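ABC transporter, solute-binding protein (PDB 6LKK) binds glucose 6-phosphate in the pocket of a periplasmic-binding-protein fold and serves as the sugar-phosphate sensor of a two-component signalling system. Local coordinates at residues A[16-21]-A[27-32]; A[41-44]-A[50-53]; A[218-223]-A[228-233]; A[234-237]-A[241-244]; A[249-254]-A[260-265]. All blocks are in the same frame, centred on the assembly; numbering follows the deposited sequence.

Contact 3 lies on the same side of the chain's centre as contacts 1, 2 and 4. Helix 230-237 links contacts 1, 3 and 4: it begins in contact 3, ends in contact 4, and packs on contact 1 through L233, Y236 and L237. Contacts 1 and 3 have centres about 13 Å apart, as have contacts 2 and 3, the latter pair joined where N223 reaches G52 and D53. Helix 240-250 then carries the chain from contact 4 to contact 5, whose centre lies about 32 Å from that of contact 2. None of the five makes the glucose 6-phosphate pocket; the side chain of I31 comes within about 10 Å of the ligand and that of A252 within about 11 Å.

Contact 1 (A[16-21]-A[27-32]); sequences PILNEF and VKIEIK
I29 of strand 28-33 pushes its CD1 methyl into the angle between L18 and F21, one helical turn apart on helix 11-25. The apolar contacts dominate. I29 CD1 lies 3.4 Å from F21 CD2, approaching the ring obliquely, and 3.9 Å from L18 CD2. The other leucine branch serves the next inward-facing strand residue, with L18 CD1 3.7 Å from I31 CD1. V27 extends the row at the start of the segment, its CB 4.3 Å from F21 CE2. F21 holds CG anti to its backbone N (chi1 -177°), which swings the ring over toward V27 and I29. Branched aliphatic residues suit alternate strand positions because they offer several methyls to the helix, while L18 can fork between two of them.

Polar bonds stay at the margin. The ammonium of K28 folds back to the strand, K28 NZ lying 3.0 Å from I29 O and above its carbonyl plane, and it also forms a salt bridge with E22.

No hydrogen bond crosses the interface. Helix and strand run roughly antiparallel, at 156°, the axes of these short segments approaching to 8.2 Å, as expected for the return leg of the beta-alpha-beta crossover 2-7, 11-25, 28-33 that opens this solute-binding fold.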
# COMPACT_ATOMS: atom_id res chain seq x y z
N PRO A 16 10.77 6.89 11.34
CA PRO A 16 10.82 8.14 12.12
C PRO A 16 9.66 8.30 13.10
O PRO A 16 9.91 8.59 14.28
CB PRO A 16 10.81 9.22 11.03
CG PRO A 16 11.37 8.55 9.83
CD PRO A 16 10.85 7.15 9.89
N ILE A 17 8.41 8.14 12.66
CA ILE A 17 7.31 8.34 13.59
C ILE A 17 7.33 7.28 14.68
O ILE A 17 6.94 7.55 15.82
CB ILE A 17 5.94 8.36 12.87
CG1 ILE A 17 5.72 7.08 12.05
CG2 ILE A 17 5.81 9.61 12.02
CD1 ILE A 17 4.27 6.84 11.73
N LEU A 18 7.77 6.06 14.37
CA LEU A 18 7.89 5.06 15.41
C LEU A 18 9.01 5.42 16.38
O LEU A 18 8.92 5.08 17.57
CB LEU A 18 8.11 3.68 14.80
CG LEU A 18 6.91 3.13 14.01
CD1 LEU A 18 7.25 1.80 13.35
CD2 LEU A 18 5.67 2.99 14.87
N ASN A 19 10.04 6.12 15.91
CA ASN A 19 11.06 6.64 16.82
C ASN A 19 10.48 7.70 17.74
O ASN A 19 10.83 7.76 18.93
CB ASN A 19 12.24 7.21 16.03
CG ASN A 19 13.11 6.13 15.43
OD1 ASN A 19 12.99 4.96 15.77
ND2 ASN A 19 14.01 6.53 14.54
N GLU A 20 9.60 8.56 17.22
CA GLU A 20 8.98 9.56 18.07
C GLU A 20 8.06 8.92 19.10
O GLU A 20 7.90 9.45 20.20
CB GLU A 20 8.21 10.59 17.23
CG GLU A 20 7.54 11.68 18.06
CD GLU A 20 8.49 12.34 19.04
OE1 GLU A 20 9.59 12.77 18.61
OE2 GLU A 20 8.15 12.43 20.24
N PHE A 21 7.45 7.78 18.75
CA PHE A 21 6.68 7.04 19.75
C PHE A 21 7.59 6.48 20.83
O PHE A 21 7.25 6.54 22.02
CB PHE A 21 5.89 5.92 19.08
CG PHE A 21 5.01 5.15 20.03
CD1 PHE A 21 3.72 5.58 20.29
CD2 PHE A 21 5.47 4.01 20.66
CE1 PHE A 21 2.91 4.88 21.17
CE2 PHE A 21 4.67 3.30 21.53
CZ PHE A 21 3.38 3.74 21.79
N VAL A 27 9.11 3.18 24.85
CA VAL A 27 9.01 1.79 24.44
C VAL A 27 9.89 1.60 23.22
O VAL A 27 9.95 2.48 22.35
CB VAL A 27 7.55 1.39 24.12
CG1 VAL A 27 7.47 -0.05 23.63
CG2 VAL A 27 6.65 1.60 25.33
N LYS A 28 10.59 0.47 23.15
CA LYS A 28 11.39 0.13 21.99
C LYS A 28 10.52 -0.59 20.97
O LYS A 28 9.84 -1.56 21.31
CB LYS A 28 12.59 -0.74 22.38
CG LYS A 28 13.52 -1.09 21.21
CD LYS A 28 14.52 0.02 20.93
CE LYS A 28 15.13 -0.11 19.54
NZ LYS A 28 14.21 0.35 18.47
N ILE A 29 10.56 -0.13 19.72
CA ILE A 29 9.78 -0.72 18.64
C ILE A 29 10.75 -1.34 17.64
O ILE A 29 11.66 -0.66 17.14
CB ILE A 29 8.88 0.32 17.95
CG1 ILE A 29 7.79 0.78 18.92
CG2 ILE A 29 8.24 -0.27 16.69
CD1 ILE A 29 7.00 1.96 18.42
N GLU A 30 10.53 -2.61 17.34
CA GLU A 30 11.23 -3.30 16.26
C GLU A 30 10.25 -3.58 15.14
O GLU A 30 9.08 -3.90 15.39
CB GLU A 30 11.86 -4.61 16.77
CG GLU A 30 12.93 -4.40 17.84
CD GLU A 30 13.61 -5.69 18.25
OE1 GLU A 30 13.05 -6.77 18.00
OE2 GLU A 30 14.72 -5.61 18.84
N ILE A 31 10.71 -3.45 13.90
CA ILE A 31 9.86 -3.63 12.73
C ILE A 31 10.28 -4.90 12.01
O ILE A 31 11.48 -5.16 11.82
CB ILE A 31 9.94 -2.44 11.76
CG1 ILE A 31 9.72 -1.11 12.49
CG2 ILE A 31 8.91 -2.61 10.64
CD1 ILE A 31 10.02 0.11 11.64
N LYS A 32 9.29 -5.70 11.60
CA LYS A 32 9.51 -6.84 10.72
C LYS A 32 8.97 -6.47 9.35
O LYS A 32 7.76 -6.31 9.18
CB LYS A 32 8.83 -8.09 11.27
CG LYS A 32 9.30 -9.38 10.61
CD LYS A 32 8.59 -10.60 11.19
CE LYS A 32 9.03 -10.88 12.63
NZ LYS A 32 9.89 -12.10 12.72

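Contact 2 (A[41-44]-A[50-53]); sequences SNLH and ERGD
The C-terminal end of helix 36-45 meets the loop that leads into strand 54-56, and R51 from that loop reaches back to the last carbonyls of the helix. Its guanidinium passes under L43 and on to H44. R51 NH2 lies 3.1 Å from H44 O, near the guanidinium plane, but the N-H...O angle of 132° makes this a weak hydrogen bond. L43 O is also close, 3.1 Å from R51 NE, while NE has a weak hydrogen bond to the carbonyl of E46. A cationic group suits this place, since the carbonyls at the end of a helix carry the negative pole of its dipole and would probably stabilise the charge.

L43 adds an apolar lid: its CD2 sits over the centre of one guanidinium face, 4.2 Å from R51 CZ. The leucine turns CG anti to its backbone N (chi1 -178°), bringing that methyl across the arginine, and the two side chains cross at about a right angle. The arginine is fully extended from CG to NE, which gives it the length to span from loop to helix.

This connection belongs to the alpha-to-beta return of a Rossmann-like alpha/beta lobe, in which strand 54-56 pairs in parallel with strand 2-7. Further bonds hold the planar head of R51: NH2 makes a salt bridge with D69, and NH1 donates to the carbonyl of K222 in contact 3. D69 also accepts from ND1 of H44, whose imidazole stacks on H66, so that one carboxylate ties the helix end and the loop arginine together. Beyond R51, the amide N of G52 bonds to the hydroxyl of Y6, and the backbone of D53 pairs with those of T4 and V221.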
# COMPACT_ATOMS: atom_id res chain seq x y z
N SER A 41 1.55 -14.59 6.06
CA SER A 41 1.74 -16.04 6.04
C SER A 41 2.73 -16.49 7.11
O SER A 41 2.49 -17.48 7.81
CB SER A 41 2.20 -16.48 4.66
OG SER A 41 1.17 -16.31 3.70
N ASN A 42 3.85 -15.78 7.24
CA ASN A 42 4.82 -16.13 8.28
C ASN A 42 4.24 -15.90 9.67
O ASN A 42 4.46 -16.71 10.58
CB ASN A 42 6.11 -15.32 8.09
CG ASN A 42 6.84 -15.69 6.81
OD1 ASN A 42 6.59 -16.74 6.21
ND2 ASN A 42 7.75 -14.82 6.38
N LEU A 43 3.49 -14.82 9.84
CA LEU A 43 2.80 -14.58 11.11
C LEU A 43 1.88 -15.74 11.45
O LEU A 43 1.84 -16.20 12.60
CB LEU A 43 2.01 -13.27 11.02
CG LEU A 43 1.23 -12.75 12.22
CD1 LEU A 43 1.07 -11.24 12.10
CD2 LEU A 43 -0.14 -13.39 12.33
N HIS A 44 1.13 -16.24 10.46
CA HIS A 44 0.19 -17.33 10.70
C HIS A 44 0.91 -18.56 11.24
O HIS A 44 0.43 -19.21 12.18
CB HIS A 44 -0.56 -17.66 9.41
CG HIS A 44 -1.58 -18.74 9.55
ND1 HIS A 44 -2.69 -18.61 10.35
CD2 HIS A 44 -1.66 -19.97 8.99
CE1 HIS A 44 -3.42 -19.72 10.28
NE2 HIS A 44 -2.81 -20.56 9.46
N GLU A 50 5.72 -16.22 20.25
CA GLU A 50 6.79 -15.41 19.68
C GLU A 50 6.29 -14.22 18.88
O GLU A 50 7.09 -13.34 18.54
CB GLU A 50 7.66 -16.28 18.76
CG GLU A 50 8.50 -17.32 19.49
CD GLU A 50 8.88 -18.48 18.59
OE1 GLU A 50 8.85 -18.32 17.35
OE2 GLU A 50 9.20 -19.57 19.13
N ARG A 51 4.99 -14.15 18.59
CA ARG A 51 4.47 -13.18 17.64
C ARG A 51 4.67 -11.75 18.13
O ARG A 51 4.78 -11.48 19.33
CB ARG A 51 2.98 -13.42 17.40
CG ARG A 51 2.68 -14.64 16.57
CD ARG A 51 1.19 -14.81 16.42
NE ARG A 51 0.85 -15.96 15.58
CZ ARG A 51 -0.39 -16.33 15.28
NH1 ARG A 51 -1.42 -15.65 15.76
NH2 ARG A 51 -0.59 -17.38 14.51
N GLY A 52 4.70 -10.83 17.17
CA GLY A 52 4.66 -9.42 17.46
C GLY A 52 3.25 -8.98 17.82
O GLY A 52 2.33 -9.78 18.00
N ASP A 53 3.09 -7.66 17.90
CA ASP A 53 1.91 -7.08 18.52
C ASP A 53 1.02 -6.29 17.58
O ASP A 53 -0.19 -6.25 17.80
CB ASP A 53 2.34 -6.16 19.68
CG ASP A 53 2.82 -6.94 20.88
OD1 ASP A 53 1.98 -7.52 21.59
OD2 ASP A 53 4.05 -7.00 21.10

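Contact 3 (A[218-223]-A[228-233]); sequences IALVKN and PKRKKL
L220 slants across the aliphatic stem and the flat head of R230, its CB over the centre of one guanidinium face and its CD2 3.8 Å from R230 CD. The second leucine methyl turns to the neighbouring lysine, L220 CD1 being 3.9 Å from K231 CE. Leucine suits this spot because its two branches can cover both long side chains.

At the far end of the arginine the contact becomes polar. R230 NH1 donates to V221 O over 2.6 Å, with an N-H...O angle of 151°; the donor is somewhat tilted from the carbonyl plane. R230 begins with CG wedged between its own backbone N and carbonyl carbon (chi1 66°) and then runs extended to NE, a shape that carries the guanidinium from the first turn of the helix to the end of the strand.

The two segments form a beta-to-alpha connection in the alpha/beta lobe: the chain leaves the sheet at the end of strand 213-221, and helix 230-237 starts after a short loop, with K229 as its N-cap residue. A buried arginine here needs several acceptors. A water takes up R230 NH2 at 2.9 Å and also accepts from N223 N at 3.1 Å, bridging helix and loop. The N223 amide lies almost parallel to the guanidinium, the planes 13° apart, while its ND2 donates to G52 and D53 of contact 2.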
# COMPACT_ATOMS: atom_id res chain seq x y z
N ILE A 218 -4.49 -0.99 10.17
CA ILE A 218 -3.72 -1.38 11.35
C ILE A 218 -4.53 -2.40 12.13
O ILE A 218 -5.75 -2.24 12.31
CB ILE A 218 -3.39 -0.18 12.26
CG1 ILE A 218 -2.48 0.81 11.53
CG2 ILE A 218 -2.71 -0.64 13.54
CD1 ILE A 218 -2.40 2.16 12.22
N ALA A 219 -3.86 -3.45 12.62
CA ALA A 219 -4.53 -4.52 13.34
C ALA A 219 -3.66 -4.98 14.51
O ALA A 219 -2.43 -4.92 14.45
CB ALA A 219 -4.83 -5.71 12.43
N LEU A 220 -4.33 -5.42 15.57
CA LEU A 220 -3.67 -6.04 16.71
C LEU A 220 -3.51 -7.54 16.47
O LEU A 220 -4.48 -8.21 16.10
CB LEU A 220 -4.46 -5.79 18.00
CG LEU A 220 -4.67 -4.34 18.45
CD1 LEU A 220 -5.37 -4.31 19.80
CD2 LEU A 220 -3.35 -3.59 18.52
N VAL A 221 -2.30 -8.04 16.68
CA VAL A 221 -1.98 -9.44 16.43
C VAL A 221 -2.29 -10.26 17.67
O VAL A 221 -1.95 -9.88 18.79
CB VAL A 221 -0.50 -9.59 16.03
CG1 VAL A 221 -0.12 -11.06 15.85
CG2 VAL A 221 -0.22 -8.81 14.75
N LYS A 222 -2.94 -11.41 17.46
CA LYS A 222 -3.25 -12.31 18.57
C LYS A 222 -1.99 -13.04 19.00
O LYS A 222 -1.37 -13.75 18.19
CB LYS A 222 -4.34 -13.30 18.17
CG LYS A 222 -4.84 -14.15 19.33
CD LYS A 222 -5.88 -15.17 18.90
CE LYS A 222 -7.22 -14.51 18.62
NZ LYS A 222 -8.19 -15.47 18.02
N ASN A 223 -1.59 -12.86 20.25
CA ASN A 223 -0.39 -13.48 20.78
C ASN A 223 -0.61 -13.81 22.25
O ASN A 223 -1.65 -13.49 22.83
CB ASN A 223 0.83 -12.58 20.57
CG ASN A 223 0.66 -11.22 21.20
OD1 ASN A 223 -0.16 -11.02 22.09
ND2 ASN A 223 1.46 -10.25 20.74
N PRO A 228 1.31 -4.24 26.53
CA PRO A 228 0.17 -3.41 26.97
C PRO A 228 0.13 -2.02 26.33
O PRO A 228 -0.91 -1.36 26.43
CB PRO A 228 0.36 -3.32 28.49
CG PRO A 228 1.80 -3.61 28.73
CD PRO A 228 2.23 -4.55 27.64
N LYS A 229 1.19 -1.57 25.68
CA LYS A 229 1.21 -0.26 25.05
C LYS A 229 0.79 -0.29 23.58
O LYS A 229 0.85 0.74 22.91
CB LYS A 229 2.61 0.36 25.16
CG LYS A 229 2.91 0.94 26.53
CD LYS A 229 2.27 2.30 26.68
CE LYS A 229 2.05 2.69 28.13
NZ LYS A 229 1.05 3.79 28.24
N ARG A 230 0.35 -1.45 23.08
CA ARG A 230 0.06 -1.53 21.65
C ARG A 230 -1.20 -0.76 21.28
O ARG A 230 -1.29 -0.22 20.17
CB ARG A 230 -0.06 -2.99 21.20
CG ARG A 230 -1.23 -3.77 21.77
CD ARG A 230 -1.16 -5.19 21.23
NE ARG A 230 -2.31 -6.01 21.59
CZ ARG A 230 -2.49 -7.26 21.17
NH1 ARG A 230 -1.59 -7.82 20.36
NH2 ARG A 230 -3.55 -7.95 21.55
N LYS A 231 -2.18 -0.67 22.18
CA LYS A 231 -3.35 0.14 21.88
C LYS A 231 -3.01 1.63 21.89
O LYS A 231 -3.57 2.40 21.10
CB LYS A 231 -4.49 -0.16 22.86
CG LYS A 231 -5.21 -1.45 22.51
CD LYS A 231 -6.31 -1.80 23.50
CE LYS A 231 -6.95 -3.12 23.11
NZ LYS A 231 -8.01 -3.56 24.06
N LYS A 232 -2.07 2.04 22.74
CA LYS A 232 -1.59 3.42 22.68
C LYS A 232 -0.89 3.68 21.35
O LYS A 232 -1.01 4.77 20.78
CB LYS A 232 -0.64 3.70 23.85
CG LYS A 232 0.07 5.05 23.79
CD LYS A 232 -0.89 6.23 23.83
CE LYS A 232 -0.51 7.28 22.79
NZ LYS A 232 -1.45 8.43 22.78
N LEU A 233 -0.18 2.68 20.82
CA LEU A 233 0.49 2.85 19.53
C LEU A 233 -0.52 3.04 18.41
O LEU A 233 -0.37 3.92 17.56
CB LEU A 233 1.41 1.66 19.24
CG LEU A 233 2.12 1.69 17.88
CD1 LEU A 233 3.00 2.93 17.74
CD2 LEU A 233 2.95 0.43 17.67
O HOH W 1 -3.20 -10.82 21.88

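Contact 4 (A[234-237]-A[241-244]); sequences VQYL and SVQQ
V242 has the most surface buried here, followed by L237 and Y236. Its CG2 methyl stands over the middle of the tyrosine ring, 3.5 Å from the Y236 centroid and only 12° off the ring normal, a well-centred CH-pi contact. The ring is set for this by CG lying anti to the backbone N of Y236 (chi1 176°), and the two side chains cross at about a right angle. The valine also leans on the backbone of the same residue, with V242 CB 3.2 Å from Y236 O. A compact, beta-branched residue suits this position: one methyl covers the ring face while the other, V242 CG1, comes 4.2 Å from L237 CA.

L237 contributes mainly its backbone. Its carbonyl, close to the C-terminus of helix 230-237, accepts a hydrogen bond of 3.0 Å from Q243 NE2. At 176° the bond is almost straight, and it lies in both the carbonyl and the amide plane. Q243 gets there by bending sharply at chi2. Its amide is used at both ends: NE2 also donates to the carbonyl of F95, and OE1 accepts from S254 OG and I255 N, so this buried polar group is well provided with partners.

The two helices follow each other with a tight turn between them, and neighbouring elements close round the corner. Helix 11-25 packs F21 edge-to-face on the Y236 ring and I17 on L237; R245 of helix 240-250 donates to the tyrosine hydroxyl; strand 213-221 meets L237 through I218, and strand 92-105 receives Q243.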
# COMPACT_ATOMS: atom_id res chain seq x y z
N VAL A 234 -1.57 2.21 18.39
CA VAL A 234 -2.60 2.36 17.36
C VAL A 234 -3.26 3.73 17.48
O VAL A 234 -3.47 4.43 16.48
CB VAL A 234 -3.63 1.22 17.45
CG1 VAL A 234 -4.73 1.42 16.42
CG2 VAL A 234 -2.95 -0.12 17.24
N GLN A 235 -3.58 4.14 18.71
CA GLN A 235 -4.12 5.48 18.93
C GLN A 235 -3.17 6.55 18.40
O GLN A 235 -3.58 7.48 17.69
CB GLN A 235 -4.36 5.68 20.43
CG GLN A 235 -4.93 7.03 20.82
CD GLN A 235 -4.97 7.22 22.32
OE1 GLN A 235 -3.94 7.19 22.98
NE2 GLN A 235 -6.17 7.40 22.87
N TYR A 236 -1.88 6.43 18.74
CA TYR A 236 -0.88 7.37 18.27
C TYR A 236 -0.86 7.46 16.75
O TYR A 236 -0.92 8.55 16.17
CB TYR A 236 0.48 6.94 18.82
CG TYR A 236 1.68 7.74 18.38
CD1 TYR A 236 2.08 8.87 19.07
CD2 TYR A 236 2.44 7.33 17.29
CE1 TYR A 236 3.20 9.59 18.67
CE2 TYR A 236 3.55 8.05 16.88
CZ TYR A 236 3.92 9.17 17.58
OH TYR A 236 5.03 9.88 17.17
N LEU A 237 -0.80 6.31 16.08
CA LEU A 237 -0.66 6.29 14.63
C LEU A 237 -1.90 6.86 13.93
O LEU A 237 -1.79 7.38 12.81
CB LEU A 237 -0.40 4.87 14.14
CG LEU A 237 0.97 4.29 14.52
CD1 LEU A 237 1.02 2.81 14.22
CD2 LEU A 237 2.09 5.02 13.80
N SER A 241 -2.48 14.67 15.36
CA SER A 241 -1.16 15.30 15.26
C SER A 241 -0.18 14.43 14.50
O SER A 241 0.62 14.93 13.71
CB SER A 241 -0.63 15.63 16.66
OG SER A 241 -0.39 14.46 17.41
N VAL A 242 -0.25 13.11 14.69
CA VAL A 242 0.67 12.22 13.99
C VAL A 242 0.29 12.12 12.52
O VAL A 242 1.16 12.15 11.64
CB VAL A 242 0.68 10.83 14.67
CG1 VAL A 242 1.48 9.83 13.86
CG2 VAL A 242 1.26 10.96 16.07
N GLN A 243 -1.01 12.00 12.22
CA GLN A 243 -1.45 11.99 10.83
C GLN A 243 -1.05 13.29 10.13
O GLN A 243 -0.63 13.27 8.97
CB GLN A 243 -2.96 11.79 10.77
CG GLN A 243 -3.42 10.39 11.17
CD GLN A 243 -3.51 9.43 10.00
OE1 GLN A 243 -4.00 9.78 8.93
NE2 GLN A 243 -3.03 8.21 10.21
N GLN A 244 -1.17 14.41 10.83
CA GLN A 244 -0.78 15.70 10.27
C GLN A 244 0.72 15.73 9.97
O GLN A 244 1.14 16.29 8.95
CB GLN A 244 -1.16 16.82 11.24
CG GLN A 244 -0.84 18.23 10.76
CD GLN A 244 -1.75 18.71 9.65
OE1 GLN A 244 -2.91 18.32 9.58
NE2 GLN A 244 -1.23 19.56 8.78

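Contact 5 (A[249-254]-A[260-265]); sequences EFDAKS and SEQSDQ
The carboxylate of D251 is approached on both faces at one oxygen. Q262 NE2 donates to D251 OD1 from one face, at 2.9 Å, and D264 N donates to the same oxygen from the opposite face, at 3.1 Å and 171°. Neither donor lies in the carboxylate plane, and the Q262 amide is turned 74° to it, though its N-H points at the oxygen within its own plane. Q262 reaches this far because its chain is extended, with CG anti to the backbone N; the same NE2 also donates to the carbonyl of A248.

The other oxygen looks to charge and water. D251 OD2 makes a salt bridge with R193, and two waters donate to it, one also held by D264 O and the other by D264 OD2. The carboxylate of D264 comes near, D251 OD1 and D264 OD2 being 3.8 Å apart; the arginine and the shared water probably ease this like-charge approach.

Further along, waters join the two backbones. One lies 2.7 Å from A252 O and accepts from Q262 N; another links S254 N to S260 O. K253 NZ donates to a third, and its charge is paired with E189.

D251 has positive phi (56°), the left-handed conformation of the first residue to leave helix 240-250. An aspartate suits it because the short side chain can take up N-H groups from the neighbouring loop. This is a helix C-terminal turn leading into the short, weakly bonded strand 253-254, with the irregular 260-265 segment laid alongside through side-chain and water bridges.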
# COMPACT_ATOMS: atom_id res chain seq x y z
N GLU A 249 5.16 15.90 6.09
CA GLU A 249 6.51 15.48 5.74
C GLU A 249 6.55 14.64 4.46
O GLU A 249 7.51 14.74 3.70
CB GLU A 249 7.14 14.70 6.89
CG GLU A 249 8.52 14.13 6.56
CD GLU A 249 9.29 13.70 7.79
OE1 GLU A 249 10.46 13.28 7.64
OE2 GLU A 249 8.72 13.77 8.90
N PHE A 250 5.52 13.83 4.21
CA PHE A 250 5.56 12.86 3.12
C PHE A 250 4.50 13.07 2.04
O PHE A 250 4.46 12.28 1.09
CB PHE A 250 5.39 11.44 3.68
CG PHE A 250 6.48 11.02 4.62
CD1 PHE A 250 7.68 10.53 4.12
CD2 PHE A 250 6.30 11.09 5.99
CE1 PHE A 250 8.68 10.13 4.98
CE2 PHE A 250 7.30 10.69 6.85
CZ PHE A 250 8.49 10.21 6.35
N ASP A 251 3.65 14.08 2.16
CA ASP A 251 2.47 14.17 1.30
C ASP A 251 1.61 12.92 1.43
O ASP A 251 0.99 12.46 0.46
CB ASP A 251 2.84 14.41 -0.17
CG ASP A 251 3.61 15.70 -0.38
OD1 ASP A 251 3.04 16.78 -0.09
OD2 ASP A 251 4.77 15.63 -0.82
N ALA A 252 1.60 12.32 2.62
CA ALA A 252 0.68 11.23 2.88
C ALA A 252 -0.75 11.74 2.75
O ALA A 252 -1.01 12.95 2.81
CB ALA A 252 0.90 10.65 4.27
N LYS A 253 -1.68 10.81 2.56
CA LYS A 253 -3.10 11.12 2.51
C LYS A 253 -3.73 10.58 3.79
O LYS A 253 -3.88 9.36 3.95
CB LYS A 253 -3.74 10.55 1.25
CG LYS A 253 -3.31 11.30 -0.00
CD LYS A 253 -3.88 10.68 -1.27
CE LYS A 253 -3.69 11.59 -2.47
NZ LYS A 253 -2.25 11.86 -2.77
N SER A 254 -4.09 11.48 4.69
CA SER A 254 -4.59 11.10 6.00
C SER A 254 -5.96 10.44 5.90
O SER A 254 -6.77 10.74 5.02
CB SER A 254 -4.68 12.33 6.91
OG SER A 254 -5.30 12.01 8.15
N SER A 260 -4.89 18.13 7.28
CA SER A 260 -4.69 18.80 6.01
C SER A 260 -4.60 17.79 4.86
O SER A 260 -4.23 16.63 5.05
CB SER A 260 -3.41 19.63 6.03
OG SER A 260 -3.46 20.63 7.02
N GLU A 261 -4.95 18.27 3.67
CA GLU A 261 -4.62 17.61 2.42
C GLU A 261 -3.41 18.32 1.82
O GLU A 261 -3.40 19.56 1.72
CB GLU A 261 -5.79 17.65 1.44
CG GLU A 261 -7.02 16.91 1.93
CD GLU A 261 -8.23 17.14 1.04
OE1 GLU A 261 -8.09 17.79 -0.02
OE2 GLU A 261 -9.34 16.68 1.41
N GLN A 262 -2.39 17.55 1.45
CA GLN A 262 -1.17 18.10 0.89
C GLN A 262 -0.71 17.20 -0.25
O GLN A 262 -0.63 15.99 -0.08
CB GLN A 262 -0.08 18.21 1.95
CG GLN A 262 1.18 18.93 1.51
CD GLN A 262 2.24 18.96 2.59
OE1 GLN A 262 2.03 19.54 3.66
NE2 GLN A 262 3.37 18.31 2.34
N SER A 263 -0.41 17.81 -1.40
CA SER A 263 0.01 17.06 -2.58
C SER A 263 1.01 17.92 -3.35
O SER A 263 0.78 18.38 -4.46
CB SER A 263 -1.19 16.66 -3.45
OG SER A 263 -2.04 17.77 -3.67
N ASP A 264 2.17 18.14 -2.73
CA ASP A 264 3.19 19.00 -3.32
C ASP A 264 3.66 18.46 -4.66
O ASP A 264 3.77 17.24 -4.86
CB ASP A 264 4.39 19.13 -2.38
CG ASP A 264 4.09 19.99 -1.17
OD1 ASP A 264 2.98 20.57 -1.11
OD2 ASP A 264 4.96 20.09 -0.28
N GLN A 265 3.93 19.37 -5.59
CA GLN A 265 4.58 19.05 -6.87
C GLN A 265 3.69 18.06 -7.62
O GLN A 265 2.48 18.31 -7.74
CB GLN A 265 6.00 18.59 -6.58
CG GLN A 265 6.86 19.67 -5.92
CD GLN A 265 8.26 19.19 -5.62
OE1 GLN A 265 8.47 18.36 -4.73
NE2 GLN A 265 9.24 19.70 -6.36
O HOH W 2 -0.90 13.57 -1.01
O HOH W 3 5.73 15.81 -3.38
O HOH W 4 6.27 17.71 0.22
O HOH W 5 -2.81 14.64 1.63
O HOH W 6 -4.44 14.19 3.80